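Local coordinates for PPC domain-containing protein (Pyrococcus horikoshii, PDB 2DT4) that is of unknown function but belongs to the plant- and prokaryote-conserved (PPC) family and assembles as a trimer of identical chains, at residues A[52-57]-A[133-138]; A[87-92]-A[126-131]. All coordinates share one frame; numbering follows the deposited sequence.

Interaction 1: residues A[52-57]-A[133-138]; sequences GYFLEE and YGLALW
Phe-54 and Leu-135 approach from opposite directions and meet in a CH-pi contact that joins the three-stranded antiparallel sheet of the PPC fold to the irregular segment 133-138, part of the chain after strand 127-128. The tight part of the contact is small. CD2 of Leu-135 stands over one face of the Phe-54 ring, 3.6 Å from its centroid and 20° off the ring normal. It is displaced toward the rim, so that its nearest atom is Phe-54 CE1 at 3.4 Å, while Leu-135 CG packs against Phe-54 CZ at 3.7 Å. The ring reaches across because CG of Phe-54 is turned opposite its own backbone N (chi1 -166°). At its edge, near the ring plane, the carbonyl O of Tyr-133 lies 3.4 Å from Phe-54 CZ. Tyr-61 on the adjoining strand 60-65 meets the same ring edge-to-face and also touches Leu-135, adding to this apolar cluster.

Beyond the ring the contact loosens and becomes polar. No direct hydrogen bond joins the segments, and the Glu-56 and Tyr-133 side chains turn their polar ends to the second subunit, Glu-56 in a salt bridge with its Lys-47 and Tyr-133 in a hydrogen bond with its Glu-18. Here one water spans the backbones, donating to Glu-56 O and to Tyr-133 O, each 2.8 Å from the water oxygen.

Interaction 2: residues A[87-92]-A[126-131]; sequences FVHAHV and IERKPT
Arg-128 extends across Phe-87 and His-89 of strand 85-95 from the short, weakly bonded strand 127-128, which pairs with strand 69-82 in the mixed sheet of the PPC fold. Its chain is extended from CG to NE and crosses both aromatic side chains at about a right angle. CD lies 3.7 Å from CD2 of Phe-87. Farther out, CG of His-89 lies over one face of the guanidinium, the ring and guanidinium planes 75° apart, with Arg-128 NH1 3.5 Å from His-89 CB and equally near CD2. Between the two segments one water, lying in the plane of the guanidinium at its edge, accepts a hydrogen bond from Arg-128 NE at 2.9 Å and lies 2.8 Å from Phe-87 O, within hydrogen-bonding distance.

In the next shell, His-89 directs NE2 to a bound glycerol, probably from the crystallisation liquor, and its ring meets that of His-105. A leucine in place of Arg-128 would probably leave Asn-78 and Glu-115 of the second subunit without their partner, and His-89 without the guanidinium that packs against its CB and CD2. Polar bonds hold that group: NH1 binds Asn-78 OD1 and forms a salt bridge with Glu-115 of the second subunit, while NH2 reaches the carbonyl O of Ala-136.

Interactions 1 and 2 share the chain that follows strand 114-123, which first meets strand 85-95 of the mixed sheet through 126-131 and then strand 49-55 of the smaller sheet through 133-138. Both are partly buried and border the second subunit, but the centre of interaction 2 lies about 8 Å from the centre of the chain, that of interaction 1 about 15 Å. Their chemistry differs as well: interaction 1 is chiefly apolar, whereas interaction 2 places a buried charged group beside aromatic side chains. Their centres are about 10 Å apart, and the backbone joins them directly through a probable hydrogen bond from Leu-137 N to Lys-129 O at 2.9 Å, while Trp-138 packs on Ile-126.

Interaction 1: residues A[52-57]-A[133-138]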
loop_
_atom_site.group_PDB
_atom_site.type_symbol
_atom_site.label_atom_id
_atom_site.label_comp_id
_atom_site.label_asym_id
_atom_site.label_seq_id
_atom_site.Cartn_x
_atom_site.Cartn_y
_atom_site.Cartn_z
ATOM N N GLY A 52 6.594 -7.772 -14.319
ATOM C CA GLY A 52 5.962 -7.662 -15.620
ATOM C C GLY A 52 5.407 -6.292 -15.933
ATOM O O GLY A 52 4.869 -5.609 -15.067
ATOM N N TYR A 53 5.551 -5.896 -17.201
ATOM C CA TYR A 53 4.950 -4.699 -17.781
ATOM C C TYR A 53 4.078 -5.176 -18.938
ATOM O O TYR A 53 4.585 -5.844 -19.864
ATOM C CB TYR A 53 6.050 -3.787 -18.301
ATOM C CG TYR A 53 5.529 -2.575 -19.000
ATOM C CD1 TYR A 53 5.211 -1.406 -18.305
ATOM C CD2 TYR A 53 5.375 -2.582 -20.374
ATOM C CE1 TYR A 53 4.726 -0.289 -18.961
ATOM C CE2 TYR A 53 4.905 -1.505 -21.031
ATOM C CZ TYR A 53 4.570 -0.336 -20.326
ATOM O OH TYR A 53 4.114 0.719 -21.075
ATOM N N PHE A 54 2.783 -4.898 -18.908
ATOM C CA PHE A 54 1.887 -5.457 -19.927
ATOM C C PHE A 54 2.061 -4.716 -21.254
ATOM O O PHE A 54 2.073 -3.488 -21.288
ATOM C CB PHE A 54 0.435 -5.398 -19.481
ATOM C CG PHE A 54 -0.495 -6.236 -20.294
ATOM C CD1 PHE A 54 -0.453 -7.599 -20.219
ATOM C CD2 PHE A 54 -1.431 -5.626 -21.098
ATOM C CE1 PHE A 54 -1.339 -8.376 -20.972
ATOM C CE2 PHE A 54 -2.306 -6.389 -21.839
ATOM C CZ PHE A 54 -2.254 -7.748 -21.755
ATOM N N LEU A 55 2.147 -5.505 -22.329
ATOM C CA LEU A 55 2.241 -4.987 -23.686
ATOM C C LEU A 55 0.905 -5.199 -24.365
ATOM O O LEU A 55 0.566 -6.303 -24.778
ATOM C CB LEU A 55 3.364 -5.704 -24.450
ATOM C CG LEU A 55 4.778 -5.557 -23.896
ATOM C CD1 LEU A 55 5.678 -6.485 -24.707
ATOM C CD2 LEU A 55 5.239 -4.134 -23.994
ATOM N N GLU A 56 0.145 -4.123 -24.459
ATOM C CA GLU A 56 -1.241 -4.162 -24.895
ATOM C C GLU A 56 -1.352 -4.685 -26.322
ATOM O O GLU A 56 -2.244 -5.492 -26.632
ATOM C CB GLU A 56 -1.833 -2.759 -24.769
ATOM C CG GLU A 56 -3.324 -2.693 -24.969
ATOM C CD GLU A 56 -3.878 -1.281 -24.841
ATOM O OE1 GLU A 56 -4.903 -1.004 -25.496
ATOM O OE2 GLU A 56 -3.320 -0.445 -24.087
ATOM N N GLU A 57 -0.434 -4.256 -27.182
ATOM C CA GLU A 57 -0.469 -4.693 -28.577
ATOM C C GLU A 57 -0.211 -6.197 -28.712
ATOM O O GLU A 57 -0.813 -6.840 -29.572
ATOM C CB GLU A 57 0.525 -3.882 -29.426
ATOM C CG GLU A 57 0.195 -2.400 -29.527
ATOM C CD GLU A 57 1.351 -1.553 -30.085
ATOM O OE1 GLU A 57 2.457 -1.562 -29.490
ATOM O OE2 GLU A 57 1.158 -0.864 -31.113
ATOM N N TYR A 133 -8.644 -7.618 -24.052
ATOM C CA TYR A 133 -7.288 -7.127 -23.787
ATOM C C TYR A 133 -6.249 -8.239 -23.597
ATOM O O TYR A 133 -5.060 -7.985 -23.633
ATOM C CB TYR A 133 -7.260 -6.174 -22.576
ATOM C CG TYR A 133 -8.416 -5.190 -22.415
ATOM C CD1 TYR A 133 -9.379 -5.380 -21.433
ATOM C CD2 TYR A 133 -8.514 -4.046 -23.205
ATOM C CE1 TYR A 133 -10.436 -4.485 -21.263
ATOM C CE2 TYR A 133 -9.557 -3.130 -23.042
ATOM C CZ TYR A 133 -10.520 -3.351 -22.060
ATOM O OH TYR A 133 -11.572 -2.461 -21.872
ATOM N N GLY A 134 -6.683 -9.476 -23.370
ATOM C CA GLY A 134 -5.801 -10.548 -23.019
ATOM C C GLY A 134 -5.496 -10.554 -21.535
ATOM O O GLY A 134 -4.578 -11.226 -21.114
ATOM N N LEU A 135 -6.277 -9.802 -20.764
ATOM C CA LEU A 135 -6.188 -9.821 -19.307
ATOM C C LEU A 135 -7.437 -10.478 -18.745
ATOM O O LEU A 135 -8.520 -10.244 -19.258
ATOM C CB LEU A 135 -6.126 -8.408 -18.751
ATOM C CG LEU A 135 -4.886 -7.637 -19.176
ATOM C CD1 LEU A 135 -5.069 -6.185 -18.907
ATOM C CD2 LEU A 135 -3.674 -8.165 -18.462
ATOM N N ALA A 136 -7.279 -11.222 -17.648
ATOM C CA ALA A 136 -8.436 -11.820 -16.966
ATOM C C ALA A 136 -8.889 -10.810 -15.928
ATOM O O ALA A 136 -8.138 -10.510 -14.995
ATOM C CB ALA A 136 -8.075 -13.120 -16.320
ATOM N N LEU A 137 -10.075 -10.258 -16.146
ATOM C CA LEU A 137 -10.581 -9.180 -15.268
ATOM C C LEU A 137 -11.968 -9.429 -14.734
ATOM O O LEU A 137 -12.740 -10.204 -15.289
ATOM C CB LEU A 137 -10.657 -7.893 -16.108
ATOM C CG LEU A 137 -9.350 -7.422 -16.775
ATOM C CD1 LEU A 137 -9.543 -6.268 -17.693
ATOM C CD2 LEU A 137 -8.286 -7.121 -15.730
ATOM N N TRP A 138 -12.302 -8.744 -13.642
ATOM C CA TRP A 138 -13.643 -8.739 -13.082
ATOM C C TRP A 138 -14.582 -7.916 -13.969
ATOM O O TRP A 138 -14.129 -7.048 -14.711
ATOM C CB TRP A 138 -13.643 -8.036 -11.715
ATOM C CG TRP A 138 -12.596 -8.526 -10.753
ATOM C CD1 TRP A 138 -12.098 -9.769 -10.634
ATOM C CD2 TRP A 138 -11.908 -7.718 -9.802
ATOM N NE1 TRP A 138 -11.135 -9.803 -9.655
ATOM C CE2 TRP A 138 -11.009 -8.547 -9.124
ATOM C CE3 TRP A 138 -11.984 -6.375 -9.439
ATOM C CZ2 TRP A 138 -10.175 -8.073 -8.106
ATOM C CZ3 TRP A 138 -11.133 -5.894 -8.463
ATOM C CH2 TRP A 138 -10.258 -6.751 -7.786
HETATM O O HOH W 1 -4.525 -5.636 -24.971
#

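Interaction 2: residues A[87-92]-A[126-131]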
loop_
_atom_site.group_PDB
_atom_site.type_symbol
_atom_site.label_atom_id
_atom_site.label_comp_id
_atom_site.label_asym_id
_atom_site.label_seq_id
_atom_site.Cartn_x
_atom_site.Cartn_y
_atom_site.Cartn_z
ATOM N N PHE A 87 -7.029 -16.951 -7.136
ATOM C CA PHE A 87 -5.994 -16.453 -8.019
ATOM C C PHE A 87 -5.451 -15.120 -7.459
ATOM O O PHE A 87 -6.212 -14.214 -7.103
ATOM C CB PHE A 87 -6.546 -16.235 -9.429
ATOM C CG PHE A 87 -5.543 -15.729 -10.395
ATOM C CD1 PHE A 87 -4.756 -16.611 -11.081
ATOM C CD2 PHE A 87 -5.382 -14.368 -10.630
ATOM C CE1 PHE A 87 -3.814 -16.156 -12.004
ATOM C CE2 PHE A 87 -4.430 -13.911 -11.522
ATOM C CZ PHE A 87 -3.661 -14.835 -12.224
ATOM N N VAL A 88 -4.131 -15.040 -7.366
ATOM C CA VAL A 88 -3.445 -13.921 -6.726
ATOM C C VAL A 88 -2.895 -12.971 -7.791
ATOM O O VAL A 88 -2.177 -13.385 -8.704
ATOM C CB VAL A 88 -2.318 -14.411 -5.808
ATOM C CG1 VAL A 88 -1.817 -13.249 -4.938
ATOM C CG2 VAL A 88 -2.800 -15.567 -4.941
ATOM N N HIS A 89 -3.269 -11.694 -7.687
ATOM C CA HIS A 89 -2.781 -10.657 -8.596
ATOM C C HIS A 89 -2.191 -9.569 -7.745
ATOM O O HIS A 89 -2.886 -8.987 -6.921
ATOM C CB HIS A 89 -3.886 -10.117 -9.485
ATOM C CG HIS A 89 -3.407 -9.177 -10.540
ATOM N ND1 HIS A 89 -2.223 -9.379 -11.223
ATOM C CD2 HIS A 89 -3.920 -8.010 -11.006
ATOM C CE1 HIS A 89 -2.046 -8.389 -12.086
ATOM N NE2 HIS A 89 -3.065 -7.557 -11.981
ATOM N N ALA A 90 -0.903 -9.304 -7.923
ATOM C CA ALA A 90 -0.242 -8.258 -7.149
ATOM C C ALA A 90 0.808 -7.500 -7.930
ATOM O O ALA A 90 1.381 -8.008 -8.880
ATOM C CB ALA A 90 0.390 -8.836 -5.906
ATOM N N HIS A 91 1.077 -6.278 -7.496
ATOM C CA HIS A 91 2.143 -5.433 -8.050
ATOM C C HIS A 91 3.111 -5.137 -6.930
ATOM O O HIS A 91 2.732 -5.101 -5.763
ATOM C CB HIS A 91 1.614 -4.105 -8.602
ATOM C CG HIS A 91 0.901 -4.242 -9.912
ATOM N ND1 HIS A 91 1.194 -3.449 -10.997
ATOM C CD2 HIS A 91 -0.041 -5.116 -10.332
ATOM C CE1 HIS A 91 0.410 -3.778 -12.007
ATOM N NE2 HIS A 91 -0.353 -4.786 -11.632
ATOM N N VAL A 92 4.379 -4.993 -7.317
ATOM C CA VAL A 92 5.427 -4.763 -6.291
ATOM C C VAL A 92 6.335 -3.619 -6.682
ATOM O O VAL A 92 6.575 -3.364 -7.859
ATOM C CB VAL A 92 6.290 -6.037 -6.086
ATOM C CG1 VAL A 92 5.510 -7.121 -5.392
ATOM C CG2 VAL A 92 6.896 -6.502 -7.400
ATOM N N ILE A 126 -17.135 -12.030 -7.781
ATOM C CA ILE A 126 -16.129 -11.111 -8.300
ATOM C C ILE A 126 -15.067 -12.018 -8.917
ATOM O O ILE A 126 -14.197 -12.545 -8.247
ATOM C CB ILE A 126 -15.582 -10.092 -7.249
ATOM C CG1 ILE A 126 -14.604 -9.105 -7.872
ATOM C CG2 ILE A 126 -14.974 -10.772 -6.051
ATOM C CD1 ILE A 126 -14.227 -7.985 -6.923
ATOM N N GLU A 127 -15.269 -12.336 -10.183
ATOM C CA GLU A 127 -14.450 -13.351 -10.851
ATOM C C GLU A 127 -13.662 -12.824 -12.050
ATOM O O GLU A 127 -14.199 -12.008 -12.840
ATOM C CB GLU A 127 -15.462 -14.408 -11.318
ATOM C CG GLU A 127 -14.866 -15.635 -11.985
ATOM C CD GLU A 127 -15.887 -16.745 -12.204
ATOM O OE1 GLU A 127 -17.083 -16.620 -11.772
ATOM O OE2 GLU A 127 -15.468 -17.746 -12.828
ATOM N N ARG A 128 -12.411 -13.276 -12.185
ATOM C CA ARG A 128 -11.585 -12.903 -13.325
ATOM C C ARG A 128 -11.944 -13.765 -14.521
ATOM O O ARG A 128 -11.878 -14.994 -14.450
ATOM C CB ARG A 128 -10.111 -13.072 -13.046
ATOM C CG ARG A 128 -9.540 -12.127 -12.033
ATOM C CD ARG A 128 -8.030 -12.186 -11.918
ATOM N NE ARG A 128 -7.580 -11.222 -10.912
ATOM C CZ ARG A 128 -7.496 -9.906 -11.106
ATOM N NH1 ARG A 128 -7.142 -9.128 -10.086
ATOM N NH2 ARG A 128 -7.752 -9.344 -12.272
ATOM N N LYS A 129 -12.358 -13.121 -15.593
ATOM C CA LYS A 129 -12.689 -13.824 -16.832
ATOM C C LYS A 129 -11.947 -13.198 -17.976
ATOM O O LYS A 129 -11.589 -12.015 -17.935
ATOM C CB LYS A 129 -14.192 -13.810 -17.085
ATOM C CG LYS A 129 -15.007 -14.499 -16.003
ATOM C CD LYS A 129 -16.491 -14.501 -16.268
ATOM C CE LYS A 129 -17.291 -15.032 -15.093
ATOM N NZ LYS A 129 -18.739 -14.643 -15.104
ATOM N N PRO A 130 -11.712 -13.958 -19.035
ATOM C CA PRO A 130 -11.017 -13.402 -20.203
ATOM C C PRO A 130 -11.663 -12.164 -20.796
ATOM O O PRO A 130 -12.894 -12.011 -20.777
ATOM C CB PRO A 130 -11.076 -14.556 -21.212
ATOM C CG PRO A 130 -11.194 -15.767 -20.372
ATOM C CD PRO A 130 -12.074 -15.380 -19.242
ATOM N N THR A 131 -10.815 -11.292 -21.346
ATOM C CA THR A 131 -11.275 -10.070 -22.001
ATOM C C THR A 131 -10.491 -9.900 -23.305
ATOM O O THR A 131 -9.495 -10.551 -23.545
ATOM C CB THR A 131 -11.109 -8.788 -21.134
ATOM O OG1 THR A 131 -9.714 -8.514 -20.964
ATOM C CG2 THR A 131 -11.677 -8.981 -19.735
HETATM O O HOH W 2 -7.071 -11.756 -8.066
#